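3-hydroxyisobutyryl-CoA hydrolase (Mycobacterium thermoresistibile, PDB 4HDT) probably hydrolyses 3-hydroxy-2-methylpropanoyl-CoA (3-hydroxyisobutyryl-CoA) to 3-hydroxy-2-methylpropanoate and free CoA, and belongs to the crotonase-like enoyl-CoA hydratase/isomerase family. Local coordinates at residues A[92-103]-A[343-351]; A[262-270]-A[321-329]. One frame throughout, in Å; residues are numbered along the deposited sequence.

Contact 1. Residues A[92-103]-A[343-351]. With ZN (zinc ion), chain B.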
loop_
_atom_site.group_PDB
_atom_site.type_symbol
_atom_site.label_atom_id
_atom_site.label_comp_id
_atom_site.label_asym_id
_atom_site.label_seq_id
_atom_site.Cartn_x
_atom_site.Cartn_y
_atom_site.Cartn_z
ATOM N N PHE A 92 12.931 -4.547 5.879
ATOM C CA PHE A 92 12.937 -5.789 6.654
ATOM C C PHE A 92 11.962 -5.692 7.843
ATOM O O PHE A 92 11.097 -6.543 8.027
ATOM C CB PHE A 92 14.379 -6.091 7.108
ATOM C CG PHE A 92 14.611 -7.480 7.603
ATOM C CD1 PHE A 92 14.455 -7.795 8.926
ATOM C CD2 PHE A 92 15.050 -8.458 6.740
ATOM C CE1 PHE A 92 14.686 -9.091 9.392
ATOM C CE2 PHE A 92 15.276 -9.747 7.178
ATOM C CZ PHE A 92 15.085 -10.066 8.503
ATOM N N ASP A 93 12.078 -4.649 8.647
ATOM C CA ASP A 93 11.221 -4.431 9.797
ATOM C C ASP A 93 9.776 -4.091 9.384
ATOM O O ASP A 93 8.817 -4.547 10.003
ATOM C CB ASP A 93 11.795 -3.320 10.687
ATOM C CG ASP A 93 13.044 -3.754 11.438
ATOM O OD1 ASP A 93 13.251 -4.989 11.705
ATOM O OD2 ASP A 93 13.860 -2.860 11.814
ATOM N N GLU A 94 9.627 -3.306 8.317
ATOM C CA GLU A 94 8.297 -2.912 7.879
ATOM C C GLU A 94 7.500 -4.101 7.358
ATOM O O GLU A 94 6.336 -4.259 7.717
ATOM C CB GLU A 94 8.372 -1.848 6.789
ATOM C CG GLU A 94 7.013 -1.308 6.349
ATOM C CD GLU A 94 7.129 -0.335 5.207
ATOM O OE1 GLU A 94 7.982 -0.592 4.331
ATOM O OE2 GLU A 94 6.384 0.665 5.152
ATOM N N TYR A 95 8.137 -4.929 6.561
ATOM C CA TYR A 95 7.426 -6.065 5.967
ATOM C C TYR A 95 7.114 -7.098 7.043
ATOM O O TYR A 95 6.062 -7.731 7.023
ATOM C CB TYR A 95 8.139 -6.699 4.784
ATOM C CG TYR A 95 8.407 -5.779 3.575
ATOM C CD1 TYR A 95 7.969 -4.461 3.535
ATOM C CD2 TYR A 95 9.134 -6.237 2.515
ATOM C CE1 TYR A 95 8.265 -3.626 2.468
ATOM C CE2 TYR A 95 9.428 -5.422 1.429
ATOM C CZ TYR A 95 9.033 -4.116 1.418
ATOM O OH TYR A 95 9.420 -3.352 0.332
ATOM N N ARG A 96 7.989 -7.281 8.016
ATOM C CA ARG A 96 7.635 -8.100 9.154
ATOM C C ARG A 96 6.418 -7.567 9.943
ATOM O O ARG A 96 5.549 -8.342 10.370
ATOM C CB ARG A 96 8.872 -8.286 10.062
ATOM C CG ARG A 96 9.876 -9.293 9.474
ATOM C CD ARG A 96 11.299 -9.169 10.061
ATOM N NE ARG A 96 11.331 -9.289 11.495
ATOM C CZ ARG A 96 11.499 -10.432 12.176
ATOM N NH1 ARG A 96 11.625 -11.595 11.537
ATOM N NH2 ARG A 96 11.525 -10.430 13.511
ATOM N N LEU A 97 6.338 -6.255 10.099
ATOM C CA LEU A 97 5.190 -5.633 10.719
ATOM C C LEU A 97 3.932 -5.872 9.879
ATOM O O LEU A 97 2.873 -6.215 10.427
ATOM C CB LEU A 97 5.421 -4.123 10.905
ATOM C CG LEU A 97 4.188 -3.251 11.281
ATOM C CD1 LEU A 97 3.616 -3.648 12.624
ATOM C CD2 LEU A 97 4.527 -1.753 11.256
ATOM N N ASN A 98 4.043 -5.660 8.568
ATOM C CA ASN A 98 2.874 -5.893 7.652
ATOM C C ASN A 98 2.314 -7.311 7.826
ATOM O O ASN A 98 1.100 -7.519 7.971
ATOM C CB ASN A 98 3.248 -5.647 6.165
ATOM C CG ASN A 98 3.822 -4.264 5.874
ATOM O OD1 ASN A 98 4.774 -4.144 5.069
ATOM N ND2 ASN A 98 3.248 -3.225 6.455
ATOM N N ALA A 99 3.207 -8.291 7.829
ATOM C CA ALA A 99 2.838 -9.699 8.033
ATOM C C ALA A 99 2.222 -9.949 9.377
ATOM O O ALA A 99 1.216 -10.669 9.508
ATOM C CB ALA A 99 4.035 -10.580 7.800
ATOM N N HIS A 100 2.801 -9.351 10.412
ATOM C CA HIS A 100 2.224 -9.505 11.731
ATOM C C HIS A 100 0.824 -8.947 11.882
ATOM O O HIS A 100 -0.038 -9.585 12.438
ATOM C CB HIS A 100 3.099 -8.926 12.822
ATOM C CG HIS A 100 2.843 -9.591 14.143
ATOM N ND1 HIS A 100 3.285 -9.071 15.338
ATOM C CD2 HIS A 100 2.195 -10.744 14.451
ATOM C CE1 HIS A 100 2.934 -9.885 16.321
ATOM N NE2 HIS A 100 2.277 -10.909 15.804
ATOM N N ILE A 101 0.570 -7.793 11.316
ATOM C CA ILE A 101 -0.807 -7.255 11.274
ATOM C C ILE A 101 -1.726 -8.222 10.563
ATOM O O ILE A 101 -2.844 -8.496 11.037
ATOM C CB ILE A 101 -0.834 -5.872 10.582
ATOM C CG1 ILE A 101 0.026 -4.845 11.365
ATOM C CG2 ILE A 101 -2.272 -5.377 10.459
ATOM C CD1 ILE A 101 0.447 -3.639 10.514
ATOM N N GLY A 102 -1.260 -8.755 9.441
ATOM C CA GLY A 102 -2.012 -9.751 8.684
ATOM C C GLY A 102 -2.410 -11.009 9.453
ATOM O O GLY A 102 -3.544 -11.533 9.226
ATOM N N ARG A 103 -1.513 -11.535 10.305
ATOM C CA ARG A 103 -1.754 -12.693 11.173
ATOM C C ARG A 103 -2.426 -12.390 12.489
ATOM O O ARG A 103 -2.748 -13.301 13.251
ATOM C CB ARG A 103 -0.377 -13.271 11.607
ATOM C CG ARG A 103 0.346 -13.912 10.489
ATOM C CD ARG A 103 1.516 -14.740 11.015
ATOM N NE ARG A 103 2.396 -14.087 11.991
ATOM C CZ ARG A 103 3.441 -13.295 11.683
ATOM N NH1 ARG A 103 3.783 -13.031 10.430
ATOM N NH2 ARG A 103 4.159 -12.777 12.640
ATOM N N ASP A 343 20.642 -11.945 0.160
ATOM C CA ASP A 343 21.210 -12.616 1.328
ATOM C C ASP A 343 21.485 -11.559 2.384
ATOM O O ASP A 343 22.424 -10.774 2.230
ATOM C CB ASP A 343 22.481 -13.356 0.940
ATOM C CG ASP A 343 23.044 -14.202 2.083
ATOM O OD1 ASP A 343 22.619 -14.051 3.247
ATOM O OD2 ASP A 343 23.938 -15.026 1.830
ATOM N N PRO A 344 20.712 -11.556 3.488
ATOM C CA PRO A 344 19.718 -12.547 3.837
ATOM C C PRO A 344 18.409 -12.273 3.121
ATOM O O PRO A 344 18.101 -11.129 2.800
ATOM C CB PRO A 344 19.537 -12.342 5.348
ATOM C CG PRO A 344 19.764 -10.898 5.538
ATOM C CD PRO A 344 20.930 -10.602 4.600
ATOM N N GLU A 345 17.662 -13.335 2.886
ATOM C CA GLU A 345 16.283 -13.211 2.467
ATOM C C GLU A 345 15.460 -12.662 3.640
ATOM O O GLU A 345 15.878 -12.712 4.811
ATOM C CB GLU A 345 15.734 -14.564 2.048
ATOM C CG GLU A 345 16.481 -15.248 0.915
ATOM C CD GLU A 345 16.109 -14.786 -0.485
ATOM O OE1 GLU A 345 15.253 -13.920 -0.673
ATOM O OE2 GLU A 345 16.694 -15.313 -1.446
ATOM N N LEU A 346 14.266 -12.149 3.339
ATOM C CA LEU A 346 13.359 -11.673 4.387
ATOM C C LEU A 346 12.892 -12.935 5.147
ATOM O O LEU A 346 12.502 -13.936 4.527
ATOM C CB LEU A 346 12.174 -10.927 3.753
ATOM C CG LEU A 346 11.070 -10.498 4.710
ATOM C CD1 LEU A 346 11.585 -9.438 5.656
ATOM C CD2 LEU A 346 9.850 -9.968 4.001
ATOM N N THR A 347 13.002 -12.887 6.471
ATOM C CA THR A 347 12.530 -13.971 7.347
ATOM C C THR A 347 11.620 -13.406 8.443
ATOM O O THR A 347 11.636 -12.207 8.738
ATOM C CB THR A 347 13.711 -14.730 7.993
ATOM O OG1 THR A 347 14.548 -13.804 8.705
ATOM C CG2 THR A 347 14.498 -15.401 6.913
ATOM N N PHE A 348 10.782 -14.286 9.011
ATOM C CA PHE A 348 9.704 -13.860 9.921
ATOM C C PHE A 348 9.754 -14.494 11.300
ATOM O O PHE A 348 8.766 -14.512 12.026
ATOM C CB PHE A 348 8.365 -14.167 9.282
ATOM C CG PHE A 348 8.180 -13.461 7.988
ATOM C CD1 PHE A 348 8.616 -14.052 6.812
ATOM C CD2 PHE A 348 7.565 -12.236 7.934
ATOM C CE1 PHE A 348 8.476 -13.408 5.602
ATOM C CE2 PHE A 348 7.405 -11.597 6.732
ATOM C CZ PHE A 348 7.861 -12.177 5.558
ATOM N N GLU A 349 10.895 -15.011 11.665
ATOM C CA GLU A 349 10.973 -15.715 12.921
ATOM C C GLU A 349 11.288 -14.699 14.039
ATOM O O GLU A 349 11.593 -13.515 13.742
ATOM C CB GLU A 349 11.835 -16.967 12.715
ATOM C CG GLU A 349 11.056 -17.920 11.773
ATOM C CD GLU A 349 11.850 -19.068 11.161
ATOM O OE1 GLU A 349 12.727 -19.609 11.847
ATOM O OE2 GLU A 349 11.549 -19.475 9.999
ATOM N N GLY A 350 11.058 -15.081 15.298
ATOM C CA GLY A 350 11.083 -14.144 16.455
ATOM C C GLY A 350 9.711 -13.776 17.040
ATOM O O GLY A 350 9.559 -12.794 17.775
ATOM N N GLU A 351 8.685 -14.552 16.685
ATOM C CA GLU A 351 7.326 -14.278 17.104
ATOM C C GLU A 351 7.165 -14.264 18.641
ATOM O O GLU A 351 7.836 -15.016 19.360
ATOM C CB GLU A 351 6.425 -15.332 16.438
ATOM C CG GLU A 351 5.009 -15.396 16.924
ATOM C CD GLU A 351 4.182 -14.211 16.531
ATOM O OE1 GLU A 351 3.263 -13.924 17.305
ATOM O OE2 GLU A 351 4.437 -13.602 15.467
HETATM ZN ZN ZN B . 1.777 -12.764 16.625
#

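Contact 2. Residues A[262-270]-A[321-329]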
loop_
_atom_site.group_PDB
_atom_site.type_symbol
_atom_site.label_atom_id
_atom_site.label_comp_id
_atom_site.label_asym_id
_atom_site.label_seq_id
_atom_site.Cartn_x
_atom_site.Cartn_y
_atom_site.Cartn_z
ATOM N N ALA A 262 1.739 5.947 -19.327
ATOM C CA ALA A 262 2.795 6.327 -20.203
ATOM C C ALA A 262 3.732 7.317 -19.548
ATOM O O ALA A 262 4.818 7.520 -20.055
ATOM C CB ALA A 262 2.209 6.884 -21.492
ATOM N N THR A 263 3.335 7.931 -18.435
ATOM C CA THR A 263 4.256 8.782 -17.662
ATOM C C THR A 263 5.122 8.029 -16.648
ATOM O O THR A 263 6.018 8.642 -16.054
ATOM C CB THR A 263 3.521 9.878 -16.850
ATOM O OG1 THR A 263 2.776 9.300 -15.752
ATOM C CG2 THR A 263 2.639 10.769 -17.773
ATOM N N ARG A 264 4.876 6.739 -16.453
ATOM C CA ARG A 264 5.496 6.001 -15.363
ATOM C C ARG A 264 6.766 5.352 -15.835
ATOM O O ARG A 264 7.054 5.266 -17.044
ATOM C CB ARG A 264 4.528 4.948 -14.802
ATOM C CG ARG A 264 3.169 5.418 -14.370
ATOM C CD ARG A 264 3.246 6.608 -13.461
ATOM N NE ARG A 264 1.987 6.849 -12.790
ATOM C CZ ARG A 264 1.763 7.866 -11.960
ATOM N NH1 ARG A 264 2.676 8.817 -11.763
ATOM N NH2 ARG A 264 0.612 7.972 -11.338
ATOM N N SER A 265 7.600 4.955 -14.870
ATOM C CA SER A 265 8.870 4.327 -15.196
ATOM C C SER A 265 8.670 3.051 -15.996
ATOM O O SER A 265 7.981 2.142 -15.487
ATOM C CB SER A 265 9.620 4.011 -13.882
ATOM O OG SER A 265 10.603 3.022 -14.049
ATOM N N PRO A 266 9.272 2.933 -17.210
ATOM C CA PRO A 266 9.124 1.659 -17.965
ATOM C C PRO A 266 9.563 0.400 -17.224
ATOM O O PRO A 266 8.816 -0.571 -17.176
ATOM C CB PRO A 266 9.947 1.900 -19.232
ATOM C CG PRO A 266 9.759 3.379 -19.466
ATOM C CD PRO A 266 9.829 3.991 -18.074
ATOM N N ILE A 267 10.726 0.437 -16.564
ATOM C CA ILE A 267 11.185 -0.748 -15.852
ATOM C C ILE A 267 10.281 -1.026 -14.645
ATOM O O ILE A 267 9.876 -2.164 -14.437
ATOM C CB ILE A 267 12.679 -0.687 -15.467
ATOM C CG1 ILE A 267 13.166 -2.035 -14.927
ATOM C CG2 ILE A 267 12.934 0.424 -14.455
ATOM C CD1 ILE A 267 13.031 -3.194 -15.887
ATOM N N ALA A 268 9.877 0.008 -13.925
ATOM C CA ALA A 268 8.991 -0.208 -12.761
ATOM C C ALA A 268 7.616 -0.792 -13.182
ATOM O O ALA A 268 7.106 -1.685 -12.534
ATOM C CB ALA A 268 8.821 1.061 -11.961
ATOM N N LEU A 269 7.068 -0.278 -14.267
ATOM C CA LEU A 269 5.808 -0.785 -14.829
ATOM C C LEU A 269 5.951 -2.262 -15.138
ATOM O O LEU A 269 5.076 -3.049 -14.778
ATOM C CB LEU A 269 5.418 -0.065 -16.130
ATOM C CG LEU A 269 4.846 1.335 -15.932
ATOM C CD1 LEU A 269 4.916 2.108 -17.262
ATOM C CD2 LEU A 269 3.455 1.323 -15.291
ATOM N N SER A 270 7.055 -2.614 -15.791
ATOM C CA SER A 270 7.290 -3.989 -16.254
ATOM C C SER A 270 7.449 -4.933 -15.070
ATOM O O SER A 270 6.939 -6.051 -15.072
ATOM C CB SER A 270 8.508 -4.042 -17.164
ATOM O OG SER A 270 8.378 -3.137 -18.260
ATOM N N LYS A 321 13.381 11.650 -15.936
ATOM C CA LYS A 321 13.952 11.147 -17.174
ATOM C C LYS A 321 14.317 9.704 -16.955
ATOM O O LYS A 321 15.376 9.382 -16.387
ATOM C CB LYS A 321 15.214 11.956 -17.584
ATOM N N TRP A 322 13.409 8.823 -17.356
ATOM C CA TRP A 322 13.549 7.432 -17.039
ATOM C C TRP A 322 14.578 6.788 -17.952
ATOM O O TRP A 322 14.730 7.162 -19.134
ATOM C CB TRP A 322 12.217 6.707 -17.231
ATOM C CG TRP A 322 11.030 7.219 -16.447
ATOM C CD1 TRP A 322 9.815 7.583 -16.964
ATOM C CD2 TRP A 322 10.895 7.290 -15.029
ATOM N NE1 TRP A 322 8.952 7.916 -15.970
ATOM C CE2 TRP A 322 9.578 7.733 -14.757
ATOM C CE3 TRP A 322 11.761 7.053 -13.962
ATOM C CZ2 TRP A 322 9.101 7.940 -13.461
ATOM C CZ3 TRP A 322 11.289 7.257 -12.667
ATOM C CH2 TRP A 322 9.965 7.693 -12.421
ATOM N N ARG A 323 15.245 5.773 -17.426
ATOM C CA ARG A 323 16.257 5.024 -18.159
ATOM C C ARG A 323 16.149 3.558 -17.731
ATOM O O ARG A 323 16.402 3.254 -16.568
ATOM C CB ARG A 323 17.651 5.615 -17.825
ATOM N N PRO A 324 15.739 2.641 -18.639
ATOM C CA PRO A 324 15.366 2.862 -20.037
ATOM C C PRO A 324 14.178 3.779 -20.234
ATOM O O PRO A 324 13.224 3.760 -19.456
ATOM C CB PRO A 324 15.020 1.459 -20.551
ATOM C CG PRO A 324 14.708 0.674 -19.337
ATOM C CD PRO A 324 15.584 1.221 -18.261
ATOM N N ALA A 325 14.222 4.544 -21.323
ATOM C CA ALA A 325 13.233 5.589 -21.544
ATOM C C ALA A 325 11.944 5.038 -22.149
ATOM O O ALA A 325 10.921 5.691 -22.093
ATOM C CB ALA A 325 13.799 6.673 -22.445
ATOM N N THR A 326 12.007 3.854 -22.739
ATOM C CA THR A 326 10.832 3.276 -23.399
ATOM C C THR A 326 10.670 1.825 -22.993
ATOM O O THR A 326 11.650 1.150 -22.688
ATOM C CB THR A 326 10.961 3.343 -24.943
ATOM O OG1 THR A 326 12.020 2.477 -25.402
ATOM C CG2 THR A 326 11.257 4.743 -25.386
ATOM N N LEU A 327 9.427 1.341 -23.017
ATOM C CA LEU A 327 9.148 -0.069 -22.764
ATOM C C LEU A 327 9.846 -1.009 -23.742
ATOM O O LEU A 327 10.231 -2.099 -23.382
ATOM C CB LEU A 327 7.647 -0.323 -22.812
ATOM C CG LEU A 327 6.885 0.286 -21.643
ATOM C CD1 LEU A 327 5.412 0.405 -21.968
ATOM C CD2 LEU A 327 7.036 -0.576 -20.397
ATOM N N ALA A 328 10.009 -0.577 -24.987
ATOM C CA ALA A 328 10.649 -1.404 -25.990
ATOM C C ALA A 328 12.099 -1.753 -25.643
ATOM O O ALA A 328 12.608 -2.776 -26.089
ATOM C CB ALA A 328 10.582 -0.709 -27.351
ATOM N N GLU A 329 12.744 -0.907 -24.831
ATOM C CA GLU A 329 14.127 -1.126 -24.361
ATOM C C GLU A 329 14.228 -2.012 -23.098
ATOM O O GLU A 329 15.319 -2.306 -22.633
ATOM C CB GLU A 329 14.817 0.219 -24.097
ATOM C CG GLU A 329 14.877 1.169 -25.290
ATOM C CD GLU A 329 15.285 2.567 -24.874
ATOM O OE1 GLU A 329 14.432 3.474 -24.782
ATOM O OE2 GLU A 329 16.476 2.760 -24.586
HETATM O O HOH W 1 12.769 2.379 -17.084
#

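Contact 1. Residues A[92-103]-A[343-351]
Leu-346 and Phe-348, on the irregular C-terminal tail, pack against helix 85-103 and illustrate how a chain end is fixed to a regular surface. The tight part is apolar. Leu-346 splits its methyls: CD1 lies over a face of the Phe-92 ring, 4.1 Å from its centroid in a CH-pi contact, and CD2 meets Tyr-95 CB at 3.8 Å. Phe-348 brings CE2 to within 3.7 Å of Ala-99 CB, and Leu-289 of helix 285-299 closes on Leu-346 and Ala-99.

On the looser outer side polar groups take over. Arg-96, its chain bent at chi3 (56°), turns its guanidinium edge to the tail. NH1 donates to Thr-347 O at 2.9 Å from above the carbonyl plane, while Glu-349 O receives both NH1, on a lone pair, and NH2. Farther along, Arg-103 NH2 bridges to Glu-351 OE2 at 3.0 Å; its NH1 pairs with Glu-286.

Zinc joins the segments at the exposed end, bound by His-100 NE2 at 2.1 Å and Glu-351 OE1 at 2.0 Å, with Glu-49 as a further ligand. Glu-351 thus divides its carboxylate between metal and guanidinium, two positive partners that would be expected to favour its ionised form.

Contact 2. Residues A[262-270]-A[321-329]
Residues 321-329 bend round the start of helix 266-279, bringing the CA atoms of Pro-266 and Leu-327 to 5.1 Å and those of Ser-265 and Trp-322 to 5.9 Å, with a cis peptide before Pro-324 within the bend.

Trp-322 lays its indole over the backbone just ahead of the helix. Ser-265 CA sits 3.5 Å from the centroid of the five-membered ring, only 9° off the normal, a CH-pi contact over the face, while Ser-265 CB packs against the six-membered ring. At the edge of the same indole, NE1 donates to Thr-263 O at 3.0 Å and 168°. The acceptor lies in the ring plane, although the donor stands above the carbonyl plane. One bond at the edge and a backbone against the face together fix how the indole is turned.

The surface beneath the indole is a helix N-terminus of textbook form. Ser-265 is the N-cap: chi1 of 159° carries OG to the far side from its own N, where it accepts from Ala-268 N at 3.1 Å. That hydroxyl also bonds to Asp-304 of helix 303-313, which touches Trp-322 as well.

Pro-266, in the first turn, wedges into the bend, setting CD against Trp-322 CB at 3.7 Å and CG beside the carbonyl oxygens of Pro-324 and Ala-325. A water links the two segments, accepting from Ile-267 N and donating to Pro-324 O. Beyond the proline, Leu-327 CD2 rests 3.6 Å from Ser-270 OG. That hydroxyl donates back to Pro-266 O, which also receives Ser-270 N from the other face of its carbonyl plane. Leu-327 also meets Val-239 and Ile-243 of helix 239-249.

The two contacts show long-range closure at different scales. Contact 1 joins segments 240 residues apart in sequence, and contact 2, whose segments are 51 apart, is nested inside the loop closed by contact 1. They do not touch: their centres lie 30 Å apart and their nearest atoms about 13 Å. The centre of contact 1 lies about 16 Å from the centre of the chain, that of contact 2 about 21 Å; both are partly buried. Contact 1 includes a zinc site, and the Phe-92 side chain is about 10 Å from a second zinc ion; contact 2 lies away from the annotated metal sites. Metal coordination therefore contributes to the first closure, whereas the second relies on aromatic and proline packing, one indole hydrogen bond and a bridging water.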